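Local coordinates for protein putative O-methyltransferase (Klebsiella pneumoniae subsp. pneumoniae, PDB 3TFW) that probably transfers methyl groups from S-adenosylmethionine to hydroxyl groups of an acceptor whose identity is not established, at residues V59-G71 with C134-K146. Sequence-based numbering, arbitrary orientation.
Sequences VRLTQAKRILEIG and CPAFDLIFIDADK
With chi1 at -58°, Asp138 sets its carboxylate anti to its own carbonyl carbon and against Lys65 and Arg66, in the turn that leads into strand 66-70. There OD2 of Asp138 accepts two backbone N-H groups, from Lys65 N at 2.9 Å and from Arg66 N at 3.1 Å, which reach its anti side from opposite faces of the carboxylate plane. Phe137, its CG also anti to the carbonyl carbon, lays its ring over Leu68: CB of Leu68 sits 3.6 Å from the centroid of the Phe137 ring and only 7° off the normal, a CH-pi contact. On the opposite face lies a water that bridges Arg66 NH1 and Pro135 O, while Pro135 CG covers one face of the Arg66 guanidinium at 3.7 Å from CZ.

Past this entry the chains run as parallel strands at the middle of the Rossmann-like sheet of class I methyltransferases. Leu68 N binds Leu139 O, Phe141 N binds Leu68 O at 2.8 Å, and Ile70 N binds Phe141 O at 2.8 Å, the last almost straight at 175°. Leu68, Ile70, Ile140 and Ile142 line one face of the sheet. Ile67, Glu69, Leu139 and Phe141 line the other, where Glu69 CG lies 4.1 Å from Phe141 CD2, at the ring's edge, and the Glu69 carboxylate hydrogen-bonds through OE1 to the hydroxyls of Thr78 and Thr93.

Asp138 thus works at both ends of one carboxylate: OD1 pairs with Arg161, which probably steadies its negative charge, while OD2 ties down the two amides at the lead-in to strand 66-70.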
loop_
_atom_site.group_PDB
_atom_site.type_symbol
_atom_site.label_atom_id
_atom_site.label_comp_id
_atom_site.label_asym_id
_atom_site.label_seq_id
_atom_site.Cartn_x
_atom_site.Cartn_y
_atom_site.Cartn_z
ATOM N N VAL A 59 0.427 -3.550 -9.966
ATOM C CA VAL A 59 0.507 -3.742 -11.419
ATOM C C VAL A 59 -0.797 -3.291 -12.091
ATOM O O VAL A 59 -0.770 -2.556 -13.077
ATOM C CB VAL A 59 0.846 -5.212 -11.799
ATOM C CG1 VAL A 59 0.921 -5.375 -13.309
ATOM C CG2 VAL A 59 2.171 -5.631 -11.159
ATOM N N ARG A 60 -1.931 -3.712 -11.543
ATOM C CA ARG A 60 -3.230 -3.287 -12.072
ATOM C C ARG A 60 -3.433 -1.778 -12.008
ATOM O O ARG A 60 -3.952 -1.188 -12.956
ATOM C CB ARG A 60 -4.379 -3.983 -11.344
ATOM C CG ARG A 60 -4.417 -5.467 -11.562
ATOM C CD ARG A 60 -5.722 -6.033 -11.071
ATOM N NE ARG A 60 -5.629 -7.482 -11.004
ATOM C CZ ARG A 60 -6.628 -8.289 -10.674
ATOM N NH1 ARG A 60 -7.821 -7.791 -10.378
ATOM N NH2 ARG A 60 -6.428 -9.599 -10.644
ATOM N N LEU A 61 -3.027 -1.169 -10.892
ATOM C CA LEU A 61 -3.206 0.276 -10.688
ATOM C C LEU A 61 -2.344 1.111 -11.633
ATOM O O LEU A 61 -2.778 2.165 -12.110
ATOM C CB LEU A 61 -2.909 0.668 -9.238
ATOM C CG LEU A 61 -3.933 0.269 -8.167
ATOM C CD1 LEU A 61 -3.309 0.408 -6.796
ATOM C CD2 LEU A 61 -5.195 1.132 -8.274
ATOM N N THR A 62 -1.127 0.647 -11.894
ATOM C CA THR A 62 -0.255 1.337 -12.824
ATOM C C THR A 62 -0.573 0.994 -14.276
ATOM O O THR A 62 -0.033 1.624 -15.182
ATOM C CB THR A 62 1.257 1.061 -12.567
ATOM O OG1 THR A 62 1.508 -0.357 -12.532
ATOM C CG2 THR A 62 1.722 1.722 -11.274
ATOM N N GLN A 63 -1.441 0.002 -14.490
ATOM C CA GLN A 63 -1.681 -0.561 -15.824
ATOM C C GLN A 63 -0.336 -0.893 -16.489
ATOM O O GLN A 63 -0.130 -0.636 -17.685
ATOM C CB GLN A 63 -2.491 0.411 -16.702
ATOM C CG GLN A 63 -3.918 0.659 -16.210
ATOM C CD GLN A 63 -4.677 1.657 -17.079
ATOM O OE1 GLN A 63 -4.163 2.726 -17.427
ATOM N NE2 GLN A 63 -5.913 1.317 -17.419
ATOM N N ALA A 64 0.576 -1.464 -15.702
ATOM C CA ALA A 64 1.943 -1.695 -16.165
ATOM C C ALA A 64 1.994 -2.614 -17.380
ATOM O O ALA A 64 1.266 -3.614 -17.454
ATOM C CB ALA A 64 2.810 -2.261 -15.028
ATOM N N LYS A 65 2.838 -2.244 -18.335
ATOM C CA LYS A 65 3.211 -3.110 -19.449
ATOM C C LYS A 65 4.696 -3.437 -19.364
ATOM O O LYS A 65 5.165 -4.368 -20.023
ATOM C CB LYS A 65 2.916 -2.443 -20.809
ATOM C CG LYS A 65 1.440 -2.240 -21.113
ATOM C CD LYS A 65 1.205 -2.128 -22.618
ATOM C CE LYS A 65 -0.284 -2.066 -22.940
ATOM N NZ LYS A 65 -0.502 -1.787 -24.397
ATOM N N ARG A 66 5.433 -2.658 -18.565
ATOM C CA ARG A 66 6.871 -2.832 -18.395
ATOM C C ARG A 66 7.201 -2.783 -16.914
ATOM O O ARG A 66 6.920 -1.801 -16.246
ATOM C CB ARG A 66 7.665 -1.758 -19.152
ATOM C CG ARG A 66 7.534 -1.874 -20.675
ATOM C CD ARG A 66 8.138 -0.717 -21.441
ATOM N NE ARG A 66 8.031 -0.999 -22.874
ATOM C CZ ARG A 66 8.920 -1.709 -23.572
ATOM N NH1 ARG A 66 10.015 -2.172 -22.989
ATOM N NH2 ARG A 66 8.724 -1.931 -24.869
ATOM N N ILE A 67 7.769 -3.870 -16.410
ATOM C CA ILE A 67 8.137 -3.964 -14.996
ATOM C C ILE A 67 9.621 -4.300 -14.882
ATOM O O ILE A 67 10.137 -5.125 -15.644
ATOM C CB ILE A 67 7.287 -5.034 -14.252
ATOM C CG1 ILE A 67 5.791 -4.688 -14.352
ATOM C CG2 ILE A 67 7.725 -5.142 -12.764
ATOM C CD1 ILE A 67 4.841 -5.791 -13.830
ATOM N N LEU A 68 10.298 -3.656 -13.928
ATOM C CA LEU A 68 11.664 -4.024 -13.560
ATOM C C LEU A 68 11.696 -4.542 -12.122
ATOM O O LEU A 68 11.191 -3.893 -11.209
ATOM C CB LEU A 68 12.613 -2.825 -13.710
ATOM C CG LEU A 68 14.052 -2.946 -13.161
ATOM C CD1 LEU A 68 14.852 -4.055 -13.858
ATOM C CD2 LEU A 68 14.808 -1.610 -13.293
ATOM N N GLU A 69 12.298 -5.708 -11.927
ATOM C CA GLU A 69 12.474 -6.257 -10.588
ATOM C C GLU A 69 13.959 -6.482 -10.307
ATOM O O GLU A 69 14.639 -7.191 -11.041
ATOM C CB GLU A 69 11.721 -7.580 -10.455
ATOM C CG GLU A 69 11.903 -8.259 -9.108
ATOM C CD GLU A 69 11.212 -9.608 -9.023
ATOM O OE1 GLU A 69 11.205 -10.354 -10.026
ATOM O OE2 GLU A 69 10.699 -9.928 -7.934
ATOM N N ILE A 70 14.455 -5.895 -9.226
ATOM C CA ILE A 70 15.841 -6.091 -8.832
ATOM C C ILE A 70 15.900 -7.076 -7.648
ATOM O O ILE A 70 15.575 -6.726 -6.514
ATOM C CB ILE A 70 16.554 -4.738 -8.546
ATOM C CG1 ILE A 70 16.402 -3.798 -9.754
ATOM C CG2 ILE A 70 18.037 -4.977 -8.191
ATOM C CD1 ILE A 70 16.985 -2.383 -9.573
ATOM N N GLY A 71 16.314 -8.310 -7.941
ATOM C CA GLY A 71 16.405 -9.388 -6.950
ATOM C C GLY A 71 15.313 -10.433 -7.148
ATOM O O GLY A 71 14.259 -10.380 -6.507
ATOM N N CYS A 134 16.568 1.800 -23.478
ATOM C CA CYS A 134 15.382 1.059 -23.048
ATOM C C CYS A 134 14.241 2.036 -22.743
ATOM O O CYS A 134 14.487 3.082 -22.138
ATOM C CB CYS A 134 15.755 0.297 -21.766
ATOM S SG CYS A 134 14.643 -0.976 -21.214
ATOM N N PRO A 135 12.995 1.717 -23.166
ATOM C CA PRO A 135 11.846 2.507 -22.720
ATOM C C PRO A 135 11.720 2.496 -21.195
ATOM O O PRO A 135 12.163 1.540 -20.548
ATOM C CB PRO A 135 10.655 1.752 -23.310
ATOM C CG PRO A 135 11.205 1.100 -24.531
ATOM C CD PRO A 135 12.606 0.703 -24.165
ATOM N N ALA A 136 11.122 3.541 -20.633
ATOM C CA ALA A 136 10.843 3.587 -19.188
ATOM C C ALA A 136 10.002 2.401 -18.705
ATOM O O ALA A 136 9.167 1.877 -19.442
ATOM C CB ALA A 136 10.154 4.906 -18.830
ATOM N N PHE A 137 10.232 1.977 -17.461
ATOM C CA PHE A 137 9.382 0.978 -16.815
ATOM C C PHE A 137 8.228 1.667 -16.081
ATOM O O PHE A 137 8.364 2.797 -15.614
ATOM C CB PHE A 137 10.183 0.140 -15.819
ATOM C CG PHE A 137 11.259 -0.688 -16.455
ATOM C CD1 PHE A 137 10.978 -1.962 -16.944
ATOM C CD2 PHE A 137 12.557 -0.206 -16.537
ATOM C CE1 PHE A 137 11.985 -2.742 -17.531
ATOM C CE2 PHE A 137 13.562 -0.971 -17.123
ATOM C CZ PHE A 137 13.272 -2.236 -17.621
ATOM N N ASP A 138 7.105 0.968 -15.956
ATOM C CA ASP A 138 5.911 1.520 -15.300
ATOM C C ASP A 138 5.904 1.255 -13.805
ATOM O O ASP A 138 5.297 2.003 -13.009
ATOM C CB ASP A 138 4.661 0.911 -15.923
ATOM C CG ASP A 138 4.578 1.163 -17.406
ATOM O OD1 ASP A 138 4.744 2.330 -17.804
ATOM O OD2 ASP A 138 4.385 0.191 -18.175
ATOM N N LEU A 139 6.552 0.161 -13.437
ATOM C CA LEU A 139 6.647 -0.255 -12.054
ATOM C C LEU A 139 8.026 -0.860 -11.825
ATOM O O LEU A 139 8.514 -1.673 -12.634
ATOM C CB LEU A 139 5.540 -1.274 -11.732
ATOM C CG LEU A 139 5.673 -1.942 -10.356
ATOM C CD1 LEU A 139 5.319 -0.916 -9.319
ATOM C CD2 LEU A 139 4.782 -3.154 -10.225
ATOM N N ILE A 140 8.669 -0.442 -10.738
ATOM C CA ILE A 140 10.024 -0.883 -10.440
ATOM C C ILE A 140 10.060 -1.372 -8.997
ATOM O O ILE A 140 9.685 -0.638 -8.072
ATOM C CB ILE A 140 11.073 0.228 -10.662
ATOM C CG1 ILE A 140 11.039 0.728 -12.121
ATOM C CG2 ILE A 140 12.480 -0.282 -10.294
ATOM C CD1 ILE A 140 11.890 1.982 -12.389
ATOM N N PHE A 141 10.487 -2.618 -8.817
ATOM C CA PHE A 141 10.536 -3.238 -7.498
ATOM C C PHE A 141 11.977 -3.500 -7.099
ATOM O O PHE A 141 12.704 -4.217 -7.788
ATOM C CB PHE A 141 9.714 -4.535 -7.508
ATOM C CG PHE A 141 9.586 -5.183 -6.171
ATOM C CD1 PHE A 141 8.689 -4.687 -5.230
ATOM C CD2 PHE A 141 10.371 -6.282 -5.836
ATOM C CE1 PHE A 141 8.570 -5.292 -3.979
ATOM C CE2 PHE A 141 10.253 -6.886 -4.578
ATOM C CZ PHE A 141 9.354 -6.389 -3.661
ATOM N N ILE A 142 12.397 -2.910 -5.981
ATOM C CA ILE A 142 13.775 -3.032 -5.535
ATOM C C ILE A 142 13.873 -3.849 -4.249
ATOM O O ILE A 142 13.358 -3.439 -3.206
ATOM C CB ILE A 142 14.440 -1.647 -5.345
ATOM C CG1 ILE A 142 14.300 -0.807 -6.629
ATOM C CG2 ILE A 142 15.916 -1.799 -4.948
ATOM C CD1 ILE A 142 14.772 0.628 -6.481
ATOM N N ASP A 143 14.520 -5.011 -4.349
ATOM C CA ASP A 143 14.776 -5.862 -3.181
ATOM C C ASP A 143 15.933 -6.839 -3.413
ATOM O O ASP A 143 15.723 -8.060 -3.478
ATOM C CB ASP A 143 13.527 -6.644 -2.787
ATOM C CG ASP A 143 13.718 -7.448 -1.503
ATOM O OD1 ASP A 143 14.647 -7.134 -0.707
ATOM O OD2 ASP A 143 12.935 -8.398 -1.293
ATOM N N ALA A 144 17.143 -6.302 -3.541
ATOM C CA ALA A 144 18.349 -7.128 -3.675
ATOM C C ALA A 144 19.358 -6.815 -2.566
ATOM O O ALA A 144 18.992 -6.731 -1.379
ATOM C CB ALA A 144 18.985 -6.944 -5.066
ATOM N N ASP A 145 20.622 -6.654 -2.958
ATOM C CA ASP A 145 21.695 -6.290 -2.040
ATOM C C ASP A 145 21.550 -4.838 -1.579
ATOM O O ASP A 145 21.771 -3.880 -2.336
ATOM C CB ASP A 145 23.085 -6.561 -2.652
ATOM C CG ASP A 145 23.300 -5.850 -3.982
ATOM O OD1 ASP A 145 22.439 -5.984 -4.877
ATOM O OD2 ASP A 145 24.332 -5.159 -4.133
ATOM N N LYS A 146 21.174 -4.705 -0.316
ATOM C CA LYS A 146 20.881 -3.424 0.286
ATOM C C LYS A 146 22.012 -2.396 0.214
ATOM O O LYS A 146 21.715 -1.220 0.008
ATOM C CB LYS A 146 20.379 -3.611 1.728
ATOM C CG LYS A 146 19.168 -4.544 1.832
ATOM C CD LYS A 146 17.932 -3.910 1.198
ATOM C CE LYS A 146 16.973 -4.948 0.653
ATOM N NZ LYS A 146 15.974 -4.260 -0.201
HETATM O O HOH W 1 11.360 -1.153 -20.333
#